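Local coordinates for mandelate racemase/muconate lactonizing enzyme family protein (Sulfitobacter sp. NAS-14.1, PDB 3T4W), which probably acts as a lyase of the enolase superfamily, abstracting a proton next to a carboxylate in its substrate, although that substrate is not established, at residues D78-R82 / H83-E87; P89-I92 / E93-Y96. All coordinates share one frame; numbering follows the deposited sequence.

Interaction 1: D78-R82 / H83-E87; sequences DVFAR and HMQGE
Phe80 and Gln85 meet where helix 69-83 ends: CB of Gln85 lies over one face of the Phe80 ring, 3.9 Å from its centroid, a CH-pi contact. Close by, Phe80 O accepts two hydrogen bonds, from Met84 N at 3.0 Å and from Gln85 N at 2.7 Å, the latter bond the straighter at 162°. Arg82 CG packs over a face of the His83 imidazole, while a water bonds in the ring plane to ND1 and NE2 is hydrogen-bonded to Ser102 OG. This is the C-terminal end of a helix in the N-terminal capping domain of the enolase superfamily, followed by a type II beta turn from Met84 to Glu87 whose third place holds Gly86, at a positive phi (90°) that glycine adopts easily. Arg82 reaches back one helical turn, its chain bent at chi3 (-62°), and forms a side-on salt bridge with Asp78, NE bonded to OD1 and NH2 to OD2, both at 2.8 Å. A methionine in its place would probably leave the Asp78 carboxylate without its charged mate and Asn404 O of the second subunit without the NH1 donor. Phe80 and Met84 turn inward, both touching Leu119 of helix 110-130.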
ATOM      1  N   ASP A  78     -10.013 -41.271 -16.368  1.00 13.98           N
ATOM      2  CA  ASP A  78      -8.564 -41.130 -16.262  1.00 14.75           C
ATOM      3  C   ASP A  78      -8.165 -40.741 -14.842  1.00 16.83           C
ATOM      4  O   ASP A  78      -7.317 -41.392 -14.220  1.00 15.00           O
ATOM      5  CB  ASP A  78      -8.046 -40.100 -17.276  1.00 14.30           C
ATOM      6  CG  ASP A  78      -6.526 -39.929 -17.226  1.00 16.70           C
ATOM      7  OD1 ASP A  78      -5.992 -39.548 -16.159  1.00 17.64           O
ATOM      8  OD2 ASP A  78      -5.865 -40.156 -18.261  1.00 14.06           O
ATOM      9  N   VAL A  79      -8.785 -39.683 -14.328  1.00 14.38           N
ATOM     10  CA  VAL A  79      -8.478 -39.208 -12.989  1.00 13.74           C
ATOM     11  C   VAL A  79      -8.627 -40.322 -11.955  1.00 14.50           C
ATOM     12  O   VAL A  79      -7.798 -40.451 -11.045  1.00 15.01           O
ATOM     13  CB  VAL A  79      -9.359 -38.013 -12.595  1.00 14.00           C
ATOM     14  CG1 VAL A  79      -9.281 -37.764 -11.088  1.00 13.63           C
ATOM     15  CG2 VAL A  79      -8.938 -36.778 -13.372  1.00 13.59           C
ATOM     16  N   PHE A  80      -9.673 -41.131 -12.102  1.00 12.96           N
ATOM     17  CA  PHE A  80      -9.959 -42.177 -11.118  1.00 15.22           C
ATOM     18  C   PHE A  80      -8.929 -43.301 -11.143  1.00 13.44           C
ATOM     19  O   PHE A  80      -8.418 -43.713 -10.102  1.00 14.08           O
ATOM     20  CB  PHE A  80     -11.365 -42.766 -11.297  1.00 15.20           C
ATOM     21  CG  PHE A  80     -11.623 -43.973 -10.432  1.00 14.35           C
ATOM     22  CD1 PHE A  80     -11.878 -43.830  -9.073  1.00 15.65           C
ATOM     23  CD2 PHE A  80     -11.592 -45.250 -10.970  1.00 14.68           C
ATOM     24  CE1 PHE A  80     -12.110 -44.945  -8.266  1.00 17.09           C
ATOM     25  CE2 PHE A  80     -11.815 -46.368 -10.176  1.00 14.97           C
ATOM     26  CZ  PHE A  80     -12.075 -46.213  -8.818  1.00 17.04           C
ATOM     27  N   ALA A  81      -8.631 -43.795 -12.336  1.00 11.85           N
ATOM     28  CA  ALA A  81      -7.702 -44.905 -12.475  1.00 15.87           C
ATOM     29  C   ALA A  81      -6.306 -44.459 -12.084  1.00 11.42           C
ATOM     30  O   ALA A  81      -5.549 -45.196 -11.462  1.00 11.95           O
ATOM     31  CB  ALA A  81      -7.711 -45.434 -13.910  1.00 12.76           C
ATOM     32  N   ARG A  82      -5.973 -43.236 -12.451  1.00 12.00           N
ATOM     33  CA  ARG A  82      -4.633 -42.729 -12.237  1.00 13.42           C
ATOM     34  C   ARG A  82      -4.344 -42.429 -10.763  1.00 12.39           C
ATOM     35  O   ARG A  82      -3.266 -42.751 -10.266  1.00 12.15           O
ATOM     36  CB  ARG A  82      -4.420 -41.477 -13.091  1.00 15.35           C
ATOM     37  CG  ARG A  82      -2.970 -41.128 -13.342  1.00 18.43           C
ATOM     38  CD  ARG A  82      -2.830 -39.971 -14.334  1.00 17.54           C
ATOM     39  NE  ARG A  82      -3.376 -40.252 -15.666  1.00 15.75           N
ATOM     40  CZ  ARG A  82      -2.801 -41.039 -16.574  1.00 19.58           C
ATOM     41  NH1 ARG A  82      -1.658 -41.663 -16.299  1.00 17.02           N
ATOM     42  NH2 ARG A  82      -3.372 -41.207 -17.764  1.00 17.11           N
ATOM     43  N   HIS A  83      -5.307 -41.833 -10.065  1.00 11.47           N
ATOM     44  CA  HIS A  83      -5.025 -41.241  -8.759  1.00 13.67           C
ATOM     45  C   HIS A  83      -5.813 -41.799  -7.567  1.00 15.76           C
ATOM     46  O   HIS A  83      -5.456 -41.525  -6.416  1.00 13.16           O
ATOM     47  CB  HIS A  83      -5.252 -39.723  -8.805  1.00 12.81           C
ATOM     48  CG  HIS A  83      -4.461 -39.020  -9.861  1.00 14.08           C
ATOM     49  ND1 HIS A  83      -3.089 -39.120  -9.956  1.00 12.35           N
ATOM     50  CD2 HIS A  83      -4.848 -38.185 -10.857  1.00 14.84           C
ATOM     51  CE1 HIS A  83      -2.667 -38.386 -10.970  1.00 13.78           C
ATOM     52  NE2 HIS A  83      -3.714 -37.808 -11.534  1.00 15.10           N
ATOM     53  N   MET A  84      -6.885 -42.547  -7.824  1.00 13.53           N
ATOM     54  CA  MET A  84      -7.789 -42.950  -6.742  1.00 14.19           C
ATOM     55  C   MET A  84      -8.017 -44.466  -6.633  1.00 16.94           C
ATOM     56  O   MET A  84      -8.087 -45.020  -5.531  1.00 14.39           O
ATOM     57  CB  MET A  84      -9.125 -42.211  -6.865  1.00 12.98           C
ATOM     58  CG  MET A  84      -8.973 -40.704  -7.030  1.00 13.80           C
ATOM     59  SD  MET A  84     -10.543 -39.829  -7.159  1.00 15.86           S
ATOM     60  CE  MET A  84     -11.035 -39.758  -5.439  1.00  9.93           C
ATOM     61  N   GLN A  85      -8.127 -45.136  -7.774  1.00 17.44           N
ATOM     62  CA  GLN A  85      -8.369 -46.573  -7.789  1.00 17.66           C
ATOM     63  C   GLN A  85      -7.283 -47.352  -7.045  1.00 17.88           C
ATOM     64  O   GLN A  85      -6.091 -47.153  -7.280  1.00 16.02           O
ATOM     65  CB  GLN A  85      -8.498 -47.070  -9.225  1.00 14.58           C
ATOM     66  CG  GLN A  85      -8.929 -48.516  -9.346  1.00 17.52           C
ATOM     67  CD  GLN A  85      -8.906 -48.999 -10.785  1.00 15.02           C
ATOM     68  OE1 GLN A  85      -8.435 -48.299 -11.679  1.00 22.21           O
ATOM     69  NE2 GLN A  85      -9.413 -50.194 -11.013  1.00 15.23           N
ATOM     70  N   GLY A  86      -7.710 -48.238  -6.149  1.00 18.87           N
ATOM     71  CA  GLY A  86      -6.796 -49.046  -5.359  1.00 14.85           C
ATOM     72  C   GLY A  86      -6.398 -48.380  -4.054  1.00 16.79           C
ATOM     73  O   GLY A  86      -5.614 -48.930  -3.288  1.00 18.70           O
ATOM     74  N   GLU A  87      -6.948 -47.198  -3.794  1.00 15.75           N
ATOM     75  CA  GLU A  87      -6.549 -46.414  -2.630  1.00 15.75           C
ATOM     76  C   GLU A  87      -7.602 -46.394  -1.517  1.00 17.69           C
ATOM     77  O   GLU A  87      -8.804 -46.333  -1.781  1.00 18.63           O
ATOM     78  CB  GLU A  87      -6.230 -44.977  -3.049  1.00 16.83           C
ATOM     79  CG  GLU A  87      -5.856 -44.054  -1.888  1.00 17.87           C
ATOM     80  CD  GLU A  87      -4.412 -44.220  -1.447  1.00 18.80           C
ATOM     81  OE1 GLU A  87      -3.517 -44.126  -2.316  1.00 18.12           O
ATOM     82  OE2 GLU A  87      -4.174 -44.441  -0.235  1.00 19.23           O
TER
HETATM   83  O   HOH W   1      -0.879 -40.837  -8.996  1.00 16.02           O

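Interaction 2: P89-I92 / E93-Y96; sequences PENI and ELMY
Met95 folds back over Asn91, its backbone N donating to Asn91 O at 3.1 Å and its CE lying 3.3 Å from the same oxygen. This is the first turn of helix 92-101 in the N-terminal capping domain of the enolase fold, with Asn91 at the N-cap. The next bond of the turn runs from Tyr96 N to Ile92 O, 3.0 Å long and 157° at the hydrogen, so both of these carbonyls are engaged in the regular i to i+4 pattern. The N-cap residue is itself the centre of an inverse gamma turn, in which Ile92 N gives a weak bond to Glu90 O. Asparagine often caps a helix through its side chain, but here that amide makes no capping bond: CG lies anti to the carbonyl carbon (chi1 -59°), and the amide is used within its own loop and across a subunit boundary, ND2 giving to Glu87 OE2 and OD1 accepting from Arg142 N of the third subunit. The buried acids are likewise satisfied. Glu90 pairs through OE2 with Arg131 and through OE1 with Arg133 of the third subunit. Glu93 OE1 meets Lys317, while OE2 takes the indole N-H of Trp313 and Lys316 of the third subunit; these positive neighbours would be expected to favour the charged carboxylate. Apolar branches suit the inner side, where Ile92 touches Cys123 of helix 110-130. There Ile92 CD1 also comes within 4.2 Å of Met95 CE.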
ATOM      1  N   PRO A  89     -10.041 -44.921   0.837  1.00 14.99           N
ATOM      2  CA  PRO A  89     -10.877 -43.722   0.693  1.00 15.43           C
ATOM      3  C   PRO A  89     -10.652 -42.705   1.803  1.00 15.46           C
ATOM      4  O   PRO A  89     -11.044 -41.541   1.666  1.00 13.96           O
ATOM      5  CB  PRO A  89     -12.307 -44.278   0.761  1.00 16.13           C
ATOM      6  CG  PRO A  89     -12.158 -45.639   1.390  1.00 23.96           C
ATOM      7  CD  PRO A  89     -10.856 -46.145   0.859  1.00 19.39           C
ATOM      8  N   GLU A  90     -10.028 -43.142   2.891  1.00 15.83           N
ATOM      9  CA  GLU A  90      -9.721 -42.254   4.004  1.00 14.64           C
ATOM     10  C   GLU A  90      -8.723 -41.178   3.593  1.00 15.27           C
ATOM     11  O   GLU A  90      -8.724 -40.080   4.147  1.00 11.99           O
ATOM     12  CB  GLU A  90      -9.150 -43.044   5.179  1.00 14.12           C
ATOM     13  CG  GLU A  90     -10.186 -43.744   6.048  1.00 16.31           C
ATOM     14  CD  GLU A  90      -9.547 -44.474   7.216  1.00 14.74           C
ATOM     15  OE1 GLU A  90      -8.327 -44.743   7.148  1.00 12.90           O
ATOM     16  OE2 GLU A  90     -10.255 -44.774   8.201  1.00 15.26           O
ATOM     17  N   ASN A  91      -7.876 -41.499   2.617  1.00 16.29           N
ATOM     18  CA  ASN A  91      -6.770 -40.619   2.245  1.00 14.75           C
ATOM     19  C   ASN A  91      -7.161 -39.527   1.252  1.00 13.69           C
ATOM     20  O   ASN A  91      -6.682 -39.492   0.119  1.00 11.59           O
ATOM     21  CB  ASN A  91      -5.591 -41.442   1.730  1.00 14.98           C
ATOM     22  CG  ASN A  91      -5.088 -42.432   2.759  1.00 14.74           C
ATOM     23  OD1 ASN A  91      -5.388 -42.313   3.947  1.00 12.88           O
ATOM     24  ND2 ASN A  91      -4.319 -43.418   2.308  1.00 14.80           N
ATOM     25  N   ILE A  92      -8.041 -38.641   1.704  1.00 13.15           N
ATOM     26  CA  ILE A  92      -8.536 -37.539   0.892  1.00 14.71           C
ATOM     27  C   ILE A  92      -7.447 -36.511   0.581  1.00 14.89           C
ATOM     28  O   ILE A  92      -7.333 -36.049  -0.554  1.00 16.31           O
ATOM     29  CB  ILE A  92      -9.709 -36.838   1.586  1.00 17.94           C
ATOM     30  CG1 ILE A  92     -10.884 -37.803   1.722  1.00 12.02           C
ATOM     31  CG2 ILE A  92     -10.126 -35.606   0.808  1.00 15.26           C
ATOM     32  CD1 ILE A  92     -11.459 -38.209   0.401  1.00 13.34           C
ATOM     33  N   GLU A  93      -6.651 -36.153   1.589  1.00 15.63           N
ATOM     34  CA  GLU A  93      -5.511 -35.255   1.390  1.00 14.46           C
ATOM     35  C   GLU A  93      -4.607 -35.775   0.283  1.00 16.06           C
ATOM     36  O   GLU A  93      -4.243 -35.036  -0.629  1.00 17.84           O
ATOM     37  CB  GLU A  93      -4.687 -35.115   2.675  1.00 14.60           C
ATOM     38  CG  GLU A  93      -5.392 -34.395   3.814  1.00 15.01           C
ATOM     39  CD  GLU A  93      -5.383 -32.891   3.646  1.00 18.85           C
ATOM     40  OE1 GLU A  93      -4.716 -32.409   2.705  1.00 18.19           O
ATOM     41  OE2 GLU A  93      -6.038 -32.196   4.455  1.00 19.53           O
ATOM     42  N   LEU A  94      -4.245 -37.051   0.369  1.00 14.78           N
ATOM     43  CA  LEU A  94      -3.306 -37.651  -0.573  1.00 15.60           C
ATOM     44  C   LEU A  94      -3.844 -37.650  -2.005  1.00 15.09           C
ATOM     45  O   LEU A  94      -3.122 -37.344  -2.961  1.00 13.22           O
ATOM     46  CB  LEU A  94      -2.960 -39.076  -0.134  1.00 13.51           C
ATOM     47  CG  LEU A  94      -2.027 -39.902  -1.026  1.00 16.30           C
ATOM     48  CD1 LEU A  94      -0.656 -39.260  -1.123  1.00 12.47           C
ATOM     49  CD2 LEU A  94      -1.913 -41.340  -0.516  1.00 15.68           C
ATOM     50  N   MET A  95      -5.115 -37.998  -2.154  1.00 14.39           N
ATOM     51  CA  MET A  95      -5.686 -38.154  -3.482  1.00 14.36           C
ATOM     52  C   MET A  95      -5.854 -36.785  -4.118  1.00 14.30           C
ATOM     53  O   MET A  95      -5.666 -36.611  -5.326  1.00 12.16           O
ATOM     54  CB  MET A  95      -7.009 -38.923  -3.418  1.00 11.93           C
ATOM     55  CG  MET A  95      -6.820 -40.427  -3.221  1.00 13.31           C
ATOM     56  SD  MET A  95      -8.356 -41.369  -3.266  1.00 16.06           S
ATOM     57  CE  MET A  95      -9.019 -41.015  -1.638  1.00 12.51           C
ATOM     58  N   TYR A  96      -6.176 -35.804  -3.288  1.00 14.40           N
ATOM     59  CA  TYR A  96      -6.305 -34.444  -3.772  1.00 12.75           C
ATOM     60  C   TYR A  96      -4.957 -33.937  -4.271  1.00 13.87           C
ATOM     61  O   TYR A  96      -4.859 -33.377  -5.366  1.00 14.14           O
ATOM     62  CB  TYR A  96      -6.865 -33.540  -2.684  1.00 12.72           C
ATOM     63  CG  TYR A  96      -6.760 -32.069  -3.012  1.00 16.26           C
ATOM     64  CD1 TYR A  96      -7.842 -31.382  -3.549  1.00 14.12           C
ATOM     65  CD2 TYR A  96      -5.579 -31.367  -2.779  1.00 14.36           C
ATOM     66  CE1 TYR A  96      -7.754 -30.041  -3.849  1.00 17.42           C
ATOM     67  CE2 TYR A  96      -5.477 -30.022  -3.078  1.00 17.15           C
ATOM     68  CZ  TYR A  96      -6.570 -29.363  -3.615  1.00 19.38           C
ATOM     69  OH  TYR A  96      -6.493 -28.020  -3.912  1.00 16.40           O
TER

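Overall arrangement
From the N terminus, helix 69-83 runs into interaction 1, which ends it and turns the chain; after Asn88, interaction 2 starts helix 92-101. The two contacts are in series, neither enclosing nor crossing the other, and their centres lie about 11 Å apart. Each closes a short local turn, and together they flank the connection between the two helices. They also touch directly: Met84 CB lies 3.8 Å from Met95 SD, and Glu87 packs on both Leu94 and Met95. Arg98, farther along helix 92-101, reaches back to His83 O and Glu87. Both contacts rest on helix 110-130; interaction 1 also joins strand 25-33, while interaction 2 reaches helix 312-323 and the third subunit.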